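Local coordinates for oxidoreductase, iron/ascorbate family (Shewanella oneidensis, PDB 3ON7), which probably uses iron(II), 2-oxoglutarate and oxygen to oxidise L-arginine and to form ethylene, as a member of the iron/ascorbate-dependent oxidoreductase family, at residues K84-G96 / H148-M160. Sequence-based numbering, arbitrary orientation. Where two conformers were deposited one is given.
Sequences KDIKEYYHVYPWG and HKTLLRILHYPPM
Strand 88-92 of the N-terminal region pairs antiparallel with strand 151-157 and continues the large sheet of the cupin-type (double-stranded beta-helix) fold, as in other iron/2-oxoglutarate oxygenases. Glu88 faces His156, Tyr90 faces Ile154 and Val92 faces Leu152 as hydrogen-bonded pairs. Each pair is joined by two backbone bonds. Tyr89 with Leu155 and His91 with Arg153 are the non-hydrogen-bonded pairs between them.

Tyr89, His91 and Arg153 share one face of the sheet. With CG opposite the backbone N (chi1 -177°) and the chain extended to NE, the Arg153 guanidinium runs beside the His91 ring and ends over the Tyr89 ring. NE donates to His91 NE2 at 3.1 Å, close to both the imidazole and guanidinium planes. Arg153 CZ makes a cation-pi contact, 4.2 Å from the Tyr89 ring centroid and 9° off the ring normal, with NH2 nearest to Tyr89 CZ. Glu272 of the second subunit forms a salt bridge with Arg153 NH2 and a hydrogen bond with Tyr89 OH. Leu151 CD1 covers a face of the His91 ring, 3.6 Å from His91 CG. Replacing His91 by an alanine is likely to leave Arg153 NE without this acceptor and Leu151 CD1 without the ring it covers, though Glu272 would still hold NH2.

The other face carries a His-carboxylate bond. His156 ND1 donates to the anti lone pair of Glu88 OE2 at 2.7 Å, and the carboxylate and ring are nearly coplanar. Lys56 makes a salt bridge with Glu88 OE1, and Ser244 a hydrogen bond with His156 NE2.

Just before strand 88-92, Lys87 CB rests over a face of the Tyr157 ring, a CH-pi contact. At the far end the Trp95 five-membered ring makes an offset stack with His148. Trp95 NE1 also donates to His148 O at 3.0 Å, on a carbonyl lone pair.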
ATOM      1  N   LYS B  84     -21.006   7.903   8.078  1.00 25.62           N
ATOM      2  CA  LYS B  84     -20.884   6.896   9.130  1.00 25.30           C
ATOM      3  C   LYS B  84     -21.451   5.565   8.652  1.00 21.80           C
ATOM      4  O   LYS B  84     -22.627   5.479   8.329  1.00 19.58           O
ATOM      5  CB  LYS B  84     -21.648   7.360  10.386  1.00 26.91           C
ATOM      6  CG  LYS B  84     -21.526   6.458  11.605  1.00 28.79           C
ATOM      7  CD  LYS B  84     -22.546   6.874  12.675  1.00 40.83           C
ATOM      8  CE  LYS B  84     -23.201   5.670  13.365  1.00 45.23           C
ATOM      9  NZ  LYS B  84     -24.439   6.005  14.155  1.00 45.90           N
ATOM     10  N   ASP B  85     -20.618   4.530   8.616  1.00 19.21           N
ATOM     11  CA  ASP B  85     -21.061   3.225   8.182  1.00 19.39           C
ATOM     12  C   ASP B  85     -21.969   2.645   9.270  1.00 19.66           C
ATOM     13  O   ASP B  85     -21.965   3.139  10.404  1.00 17.69           O
ATOM     14  CB  ASP B  85     -19.872   2.302   7.900  1.00 19.77           C
ATOM     15  CG  ASP B  85     -20.210   1.168   6.925  1.00 19.98           C
ATOM     16  OD1 ASP B  85     -21.387   0.986   6.582  1.00 23.98           O
ATOM     17  OD2 ASP B  85     -19.286   0.459   6.488  1.00 27.83           O
ATOM     18  N   ILE B  86     -22.750   1.627   8.905  1.00 18.21           N
ATOM     19  CA  ILE B  86     -23.719   0.998   9.811  1.00 19.92           C
ATOM     20  C   ILE B  86     -23.128  -0.220  10.532  1.00 20.45           C
ATOM     21  O   ILE B  86     -23.856  -1.001  11.136  1.00 19.09           O
ATOM     22  CB  ILE B  86     -25.020   0.579   9.064  1.00 20.30           C
ATOM     23  CG1 ILE B  86     -24.716  -0.466   7.970  1.00 21.23           C
ATOM     24  CG2 ILE B  86     -25.709   1.798   8.501  1.00 16.97           C
ATOM     25  CD1 ILE B  86     -25.961  -1.142   7.392  1.00 22.82           C
ATOM     26  N   LYS B  87     -21.807  -0.383  10.453  1.00 20.72           N
ATOM     27  CA  LYS B  87     -21.121  -1.493  11.081  1.00 19.80           C
ATOM     28  C   LYS B  87     -19.719  -1.094  11.537  1.00 18.79           C
ATOM     29  O   LYS B  87     -19.108  -0.184  10.973  1.00 17.71           O
ATOM     30  CB  LYS B  87     -21.037  -2.692  10.126  1.00 20.21           C
ATOM     31  CG  LYS B  87     -20.083  -2.511   8.933  1.00 25.52           C
ATOM     32  CD  LYS B  87     -20.027  -3.763   8.060  1.00 35.64           C
ATOM     33  CE  LYS B  87     -19.305  -3.562   6.721  1.00 33.83           C
ATOM     34  NZ  LYS B  87     -19.887  -2.462   5.878  1.00 38.58           N
ATOM     35  N   GLU B  88     -19.237  -1.794  12.558  1.00 17.76           N
ATOM     36  CA  GLU B  88     -17.851  -1.708  13.037  1.00 17.43           C
ATOM     37  C   GLU B  88     -17.374  -3.163  13.071  1.00 17.40           C
ATOM     38  O   GLU B  88     -18.185  -4.087  13.043  1.00 18.62           O
ATOM     39  CB  GLU B  88     -17.775  -1.026  14.420  1.00 18.72           C
ATOM     40  CG  GLU B  88     -18.376  -1.864  15.555  1.00 18.35           C
ATOM     41  CD  GLU B  88     -18.551  -1.135  16.879  1.00 19.90           C
ATOM     42  OE1 GLU B  88     -17.869  -0.103  17.136  1.00 19.65           O
ATOM     43  OE2 GLU B  88     -19.376  -1.627  17.693  1.00 17.02           O
ATOM     44  N   TYR B  89     -16.074  -3.395  13.054  1.00 16.02           N
ATOM     45  CA  TYR B  89     -15.613  -4.764  12.984  1.00 15.32           C
ATOM     46  C   TYR B  89     -14.219  -4.893  13.490  1.00 13.57           C
ATOM     47  O   TYR B  89     -13.545  -3.893  13.720  1.00 14.94           O
ATOM     48  CB  TYR B  89     -15.738  -5.328  11.550  1.00 17.18           C
ATOM     49  CG  TYR B  89     -15.150  -4.462  10.456  1.00 14.43           C
ATOM     50  CD1 TYR B  89     -15.909  -3.480   9.829  1.00 19.40           C
ATOM     51  CD2 TYR B  89     -13.844  -4.647  10.024  1.00 16.50           C
ATOM     52  CE1 TYR B  89     -15.368  -2.678   8.809  1.00 19.92           C
ATOM     53  CE2 TYR B  89     -13.308  -3.866   8.997  1.00 22.19           C
ATOM     54  CZ  TYR B  89     -14.062  -2.887   8.401  1.00 18.01           C
ATOM     55  OH  TYR B  89     -13.511  -2.133   7.398  1.00 22.40           O
ATOM     56  N   TYR B  90     -13.815  -6.141  13.684  1.00 14.68           N
ATOM     57  CA  TYR B  90     -12.494  -6.488  14.151  1.00 13.80           C
ATOM     58  C   TYR B  90     -11.927  -7.570  13.228  1.00 14.79           C
ATOM     59  O   TYR B  90     -12.589  -8.586  12.953  1.00 13.53           O
ATOM     60  CB  TYR B  90     -12.575  -7.026  15.575  1.00 14.44           C
ATOM     61  CG  TYR B  90     -11.277  -6.998  16.304  1.00 16.22           C
ATOM     62  CD1 TYR B  90     -10.226  -7.840  15.932  1.00 19.92           C
ATOM     63  CD2 TYR B  90     -11.069  -6.125  17.353  1.00 12.79           C
ATOM     64  CE1 TYR B  90      -9.015  -7.797  16.594  1.00 14.43           C
ATOM     65  CE2 TYR B  90      -9.852  -6.067  17.994  1.00 14.53           C
ATOM     66  CZ  TYR B  90      -8.841  -6.915  17.635  1.00 16.95           C
ATOM     67  OH  TYR B  90      -7.634  -6.860  18.295  1.00 15.11           O
ATOM     68  N   HIS B  91     -10.685  -7.368  12.787  1.00 15.18           N
ATOM     69  CA  HIS B  91      -9.984  -8.341  11.939  1.00 13.94           C
ATOM     70  C   HIS B  91      -9.025  -9.146  12.792  1.00 14.49           C
ATOM     71  O   HIS B  91      -8.030  -8.615  13.335  1.00 14.18           O
ATOM     72  CB  HIS B  91      -9.223  -7.617  10.842  1.00 14.02           C
ATOM     73  CG  HIS B  91     -10.055  -7.278   9.651  1.00 15.02           C
ATOM     74  ND1 HIS B  91      -9.499  -6.910   8.445  1.00 16.09           N
ATOM     75  CD2 HIS B  91     -11.396  -7.300   9.462  1.00 17.93           C
ATOM     76  CE1 HIS B  91     -10.468  -6.727   7.561  1.00 16.43           C
ATOM     77  NE2 HIS B  91     -11.626  -6.937   8.158  1.00 14.03           N
ATOM     78  N   VAL B  92      -9.345 -10.425  12.927  1.00 14.80           N
ATOM     79  CA  VAL B  92      -8.546 -11.343  13.721  1.00 14.56           C
ATOM     80  C   VAL B  92      -7.667 -12.207  12.813  1.00 16.10           C
ATOM     81  O   VAL B  92      -8.179 -12.885  11.909  1.00 13.44           O
ATOM     82  CB  VAL B  92      -9.437 -12.302  14.543  1.00 16.09           C
ATOM     83  CG1 VAL B  92      -8.567 -13.365  15.258  1.00 12.21           C
ATOM     84  CG2 VAL B  92     -10.314 -11.542  15.528  1.00 12.18           C
ATOM     85  N   TYR B  93      -6.364 -12.198  13.096  1.00 16.14           N
ATOM     86  CA  TYR B  93      -5.413 -13.164  12.542  1.00 16.74           C
ATOM     87  C   TYR B  93      -4.622 -13.814  13.669  1.00 16.67           C
ATOM     88  O   TYR B  93      -4.317 -13.154  14.646  1.00 17.54           O
ATOM     89  CB  TYR B  93      -4.384 -12.463  11.629  1.00 16.40           C
ATOM     90  CG  TYR B  93      -4.935 -11.746  10.433  1.00 12.24           C
ATOM     91  CD1 TYR B  93      -5.114 -12.405   9.220  1.00 18.03           C
ATOM     92  CD2 TYR B  93      -5.254 -10.402  10.501  1.00 18.25           C
ATOM     93  CE1 TYR B  93      -5.614 -11.752   8.120  1.00 17.07           C
ATOM     94  CE2 TYR B  93      -5.737  -9.726   9.410  1.00 13.51           C
ATOM     95  CZ  TYR B  93      -5.918 -10.401   8.217  1.00 18.05           C
ATOM     96  OH  TYR B  93      -6.411  -9.726   7.135  1.00 13.53           O
ATOM     97  N   PRO B  94      -4.233 -15.092  13.520  1.00 17.88           N
ATOM     98  CA  PRO B  94      -3.381 -15.753  14.524  1.00 19.36           C
ATOM     99  C   PRO B  94      -2.118 -14.953  14.871  1.00 19.65           C
ATOM    100  O   PRO B  94      -1.669 -14.953  16.021  1.00 20.62           O
ATOM    101  CB  PRO B  94      -2.976 -17.051  13.826  1.00 21.78           C
ATOM    102  CG  PRO B  94      -4.061 -17.309  12.847  1.00 19.69           C
ATOM    103  CD  PRO B  94      -4.559 -15.988  12.400  1.00 17.06           C
ATOM    104  N   TRP B  95      -1.569 -14.276  13.868  1.00 19.17           N
ATOM    105  CA  TRP B  95      -0.384 -13.445  14.020  1.00 19.36           C
ATOM    106  C   TRP B  95      -0.664 -12.024  14.509  1.00 18.46           C
ATOM    107  O   TRP B  95       0.258 -11.279  14.857  1.00 18.51           O
ATOM    108  CB  TRP B  95       0.369 -13.357  12.686  1.00 18.67           C
ATOM    109  CG  TRP B  95      -0.460 -12.924  11.501  1.00 15.31           C
ATOM    110  CD1 TRP B  95      -0.994 -13.735  10.556  1.00 15.45           C
ATOM    111  CD2 TRP B  95      -0.811 -11.587  11.127  1.00 12.78           C
ATOM    112  NE1 TRP B  95      -1.650 -12.998   9.609  1.00 12.79           N
ATOM    113  CE2 TRP B  95      -1.562 -11.673   9.937  1.00 15.42           C
ATOM    114  CE3 TRP B  95      -0.557 -10.323  11.672  1.00 14.92           C
ATOM    115  CZ2 TRP B  95      -2.085 -10.549   9.294  1.00 13.03           C
ATOM    116  CZ3 TRP B  95      -1.085  -9.199  11.036  1.00 18.80           C
ATOM    117  CH2 TRP B  95      -1.822  -9.323   9.842  1.00 14.51           C
ATOM    118  N   GLY B  96      -1.924 -11.640  14.539  1.00 18.40           N
ATOM    119  CA  GLY B  96      -2.255 -10.235  14.717  1.00 18.88           C
ATOM    120  C   GLY B  96      -2.652  -9.868  16.133  1.00 20.56           C
ATOM    121  O   GLY B  96      -2.562 -10.674  17.060  1.00 20.28           O
ATOM    122  N   HIS B 148      -1.288 -17.369   5.865  1.00 19.00           N
ATOM    123  CA  HIS B 148      -1.060 -16.062   6.466  1.00 18.18           C
ATOM    124  C   HIS B 148      -2.233 -15.110   6.230  1.00 18.38           C
ATOM    125  O   HIS B 148      -2.569 -14.274   7.092  1.00 16.17           O
ATOM    126  CB  HIS B 148       0.211 -15.492   5.839  1.00 18.79           C
ATOM    127  CG  HIS B 148       0.623 -14.168   6.379  1.00 21.63           C
ATOM    128  ND1 HIS B 148       0.708 -13.050   5.582  1.00 23.94           N
ATOM    129  CD2 HIS B 148       1.002 -13.780   7.622  1.00 21.93           C
ATOM    130  CE1 HIS B 148       1.107 -12.022   6.312  1.00 25.15           C
ATOM    131  NE2 HIS B 148       1.293 -12.436   7.551  1.00 20.95           N
ATOM    132  N   LYS B 149      -2.862 -15.242   5.063  1.00 18.52           N
ATOM    133  CA  LYS B 149      -3.923 -14.328   4.673  1.00 18.70           C
ATOM    134  C   LYS B 149      -5.301 -14.700   5.209  1.00 17.15           C
ATOM    135  O   LYS B 149      -6.225 -13.882   5.165  1.00 19.08           O
ATOM    136  CB  LYS B 149      -3.974 -14.187   3.148  1.00 20.12           C
ATOM    137  CG  LYS B 149      -2.868 -13.306   2.564  1.00 27.49           C
ATOM    138  CD  LYS B 149      -3.366 -11.894   2.230  1.00 33.75           C
ATOM    139  CE  LYS B 149      -4.292 -11.894   1.003  1.00 35.35           C
ATOM    140  NZ  LYS B 149      -4.714 -10.508   0.619  1.00 34.80           N
ATOM    141  N   THR B 150      -5.482 -15.910   5.700  1.00 17.27           N
ATOM    142  CA  THR B 150      -6.823 -16.306   6.132  1.00 17.04           C
ATOM    143  C   THR B 150      -7.251 -15.351   7.239  1.00 16.69           C
ATOM    144  O   THR B 150      -6.468 -15.087   8.157  1.00 14.89           O
ATOM    145  CB  THR B 150      -6.903 -17.782   6.569  1.00 18.04           C
ATOM    146  OG1 THR B 150      -6.951 -18.591   5.394  1.00 19.84           O
ATOM    147  CG2 THR B 150      -8.175 -18.068   7.438  1.00 12.04           C
ATOM    148  N   LEU B 151      -8.466 -14.825   7.097  1.00 15.65           N
ATOM    149  CA  LEU B 151      -8.991 -13.747   7.941  1.00 17.37           C
ATOM    150  C   LEU B 151     -10.292 -14.131   8.632  1.00 16.08           C
ATOM    151  O   LEU B 151     -11.221 -14.570   7.983  1.00 17.25           O
ATOM    152  CB  LEU B 151      -9.242 -12.499   7.072  1.00 17.23           C
ATOM    153  CG  LEU B 151     -10.162 -11.399   7.586  1.00 15.11           C
ATOM    154  CD1 LEU B 151      -9.525 -10.741   8.782  1.00 15.87           C
ATOM    155  CD2 LEU B 151     -10.435 -10.374   6.467  1.00 13.05           C
ATOM    156  N   LEU B 152     -10.351 -13.954   9.943  1.00 16.96           N
ATOM    157  CA  LEU B 152     -11.597 -14.083  10.709  1.00 17.96           C
ATOM    158  C   LEU B 152     -12.034 -12.655  11.045  1.00 18.27           C
ATOM    159  O   LEU B 152     -11.346 -11.944  11.748  1.00 19.82           O
ATOM    160  CB  LEU B 152     -11.371 -14.943  11.957  1.00 18.12           C
ATOM    161  CG  LEU B 152     -12.511 -15.121  12.953  1.00 22.16           C
ATOM    162  CD1 LEU B 152     -13.796 -15.519  12.273  1.00 14.28           C
ATOM    163  CD2 LEU B 152     -12.111 -16.141  14.020  1.00 19.73           C
ATOM    164  N   ARG B 153     -13.141 -12.241  10.450  1.00 19.49           N
ATOM    165  CA  ARG B 153     -13.659 -10.892  10.467  1.00 19.52           C
ATOM    166  C   ARG B 153     -14.865 -10.962  11.406  1.00 22.04           C
ATOM    167  O   ARG B 153     -15.781 -11.750  11.190  1.00 22.45           O
ATOM    168  CB  ARG B 153     -14.054 -10.555   9.022  1.00 21.35           C
ATOM    169  CG  ARG B 153     -14.562  -9.175   8.722  1.00 28.80           C
ATOM    170  CD  ARG B 153     -14.583  -8.850   7.188  1.00 25.45           C
ATOM    171  NE  ARG B 153     -14.429  -7.406   7.003  1.00 26.64           N
ATOM    172  CZ  ARG B 153     -15.311  -6.567   6.454  1.00 30.54           C
ATOM    173  NH1 ARG B 153     -16.461  -6.970   5.921  1.00 31.05           N
ATOM    174  NH2 ARG B 153     -15.010  -5.283   6.411  1.00 37.73           N
ATOM    175  N   ILE B 154     -14.836 -10.198  12.495  1.00 20.12           N
ATOM    176  CA  ILE B 154     -15.953 -10.171  13.437  1.00 17.84           C
ATOM    177  C   ILE B 154     -16.721  -8.882  13.195  1.00 18.31           C
ATOM    178  O   ILE B 154     -16.204  -7.800  13.464  1.00 18.60           O
ATOM    179  CB  ILE B 154     -15.445 -10.282  14.881  1.00 17.64           C
ATOM    180  CG1 ILE B 154     -14.558 -11.522  14.987  1.00 18.90           C
ATOM    181  CG2 ILE B 154     -16.633 -10.320  15.924  1.00 14.73           C
ATOM    182  CD1 ILE B 154     -14.077 -11.871  16.353  1.00 18.11           C
ATOM    183  N   LEU B 155     -17.943  -9.013  12.653  1.00 18.34           N
ATOM    184  CA  LEU B 155     -18.762  -7.865  12.266  0.50 17.52           C
ATOM    185  C   LEU B 155     -19.789  -7.540  13.339  1.00 18.10           C
ATOM    186  O   LEU B 155     -20.407  -8.446  13.905  1.00 18.35           O
ATOM    187  CB  LEU B 155     -19.492  -8.156  10.950  0.50 17.95           C
ATOM    188  CG  LEU B 155     -18.643  -7.942   9.697  0.50 20.89           C
ATOM    189  CD1 LEU B 155     -18.830  -6.544   9.167  0.50 18.97           C
ATOM    190  CD2 LEU B 155     -17.166  -8.198   9.985  0.50 13.94           C
ATOM    191  N   HIS B 156     -19.968  -6.243  13.617  1.00 17.14           N
ATOM    192  CA  HIS B 156     -21.001  -5.783  14.534  1.00 17.87           C
ATOM    193  C   HIS B 156     -21.805  -4.635  13.934  1.00 18.52           C
ATOM    194  O   HIS B 156     -21.259  -3.578  13.668  1.00 17.48           O
ATOM    195  CB  HIS B 156     -20.429  -5.341  15.870  1.00 18.57           C
ATOM    196  CG  HIS B 156     -21.461  -4.760  16.797  1.00 17.71           C
ATOM    197  ND1 HIS B 156     -21.324  -3.525  17.395  1.00 17.24           N
ATOM    198  CD2 HIS B 156     -22.656  -5.247  17.213  1.00 17.28           C
ATOM    199  CE1 HIS B 156     -22.385  -3.283  18.150  1.00 20.83           C
ATOM    200  NE2 HIS B 156     -23.206  -4.315  18.056  1.00 15.41           N
ATOM    201  N   TYR B 157     -23.097  -4.881  13.711  1.00 17.29           N
ATOM    202  CA  TYR B 157     -24.041  -3.856  13.345  1.00 18.55           C
ATOM    203  C   TYR B 157     -24.705  -3.347  14.593  1.00 18.62           C
ATOM    204  O   TYR B 157     -25.523  -4.053  15.171  1.00 20.49           O
ATOM    205  CB  TYR B 157     -25.113  -4.417  12.426  1.00 18.85           C
ATOM    206  CG  TYR B 157     -24.579  -4.899  11.111  1.00 20.80           C
ATOM    207  CD1 TYR B 157     -24.082  -6.196  10.967  1.00 19.97           C
ATOM    208  CD2 TYR B 157     -24.574  -4.059  10.007  1.00 20.92           C
ATOM    209  CE1 TYR B 157     -23.598  -6.636   9.753  1.00 21.33           C
ATOM    210  CE2 TYR B 157     -24.082  -4.488   8.791  1.00 24.56           C
ATOM    211  CZ  TYR B 157     -23.596  -5.771   8.668  1.00 22.50           C
ATOM    212  OH  TYR B 157     -23.134  -6.176   7.455  1.00 26.32           O
ATOM    213  N   PRO B 158     -24.382  -2.116  15.009  1.00 19.98           N
ATOM    214  CA  PRO B 158     -25.015  -1.578  16.220  1.00 21.26           C
ATOM    215  C   PRO B 158     -26.508  -1.258  16.078  1.00 23.67           C
ATOM    216  O   PRO B 158     -26.996  -1.028  14.965  1.00 22.68           O
ATOM    217  CB  PRO B 158     -24.237  -0.271  16.489  1.00 22.53           C
ATOM    218  CG  PRO B 158     -22.968  -0.385  15.689  1.00 22.74           C
ATOM    219  CD  PRO B 158     -23.338  -1.214  14.485  1.00 19.55           C
ATOM    220  N   PRO B 159     -27.228  -1.210  17.213  1.00 24.82           N
ATOM    221  CA  PRO B 159     -28.621  -0.818  17.198  1.00 26.66           C
ATOM    222  C   PRO B 159     -28.805   0.559  16.610  1.00 27.36           C
ATOM    223  O   PRO B 159     -27.951   1.407  16.781  1.00 25.61           O
ATOM    224  CB  PRO B 159     -29.011  -0.763  18.685  1.00 27.31           C
ATOM    225  CG  PRO B 159     -27.893  -1.324  19.442  1.00 28.04           C
ATOM    226  CD  PRO B 159     -26.693  -1.355  18.579  1.00 25.08           C
HETATM  227  N   MSE B 160     -29.920   0.763  15.927  1.00 30.90           N
HETATM  228  CA  MSE B 160     -30.378   2.085  15.538  1.00 35.31           C
HETATM  229  C   MSE B 160     -31.487   2.515  16.487  1.00 38.27           C
HETATM  230  O   MSE B 160     -32.311   1.703  16.874  1.00 36.86           O
HETATM  231  CB  MSE B 160     -30.929   2.040  14.118  1.00 34.06           C
HETATM  232  CG  MSE B 160     -29.977   1.418  13.119  1.00 36.19           C
HETATM  233 SE   MSE B 160     -30.508   1.855  11.333  0.75 16.20          SE
HETATM  234  CE  MSE B 160     -29.091   0.997  10.344  1.00 29.07           C
TER
HETATM  235  O   HOH W   1     -26.628   3.541  14.843  1.00 31.96           O
HETATM  236  O   HOH W   2     -26.274  -0.704  12.241  1.00 13.89           O
HETATM  237  O   HOH W   3     -22.140  -4.796   5.518  1.00 30.64           O
HETATM  238  O   HOH W   4      -6.306 -11.064   4.949  1.00 15.48           O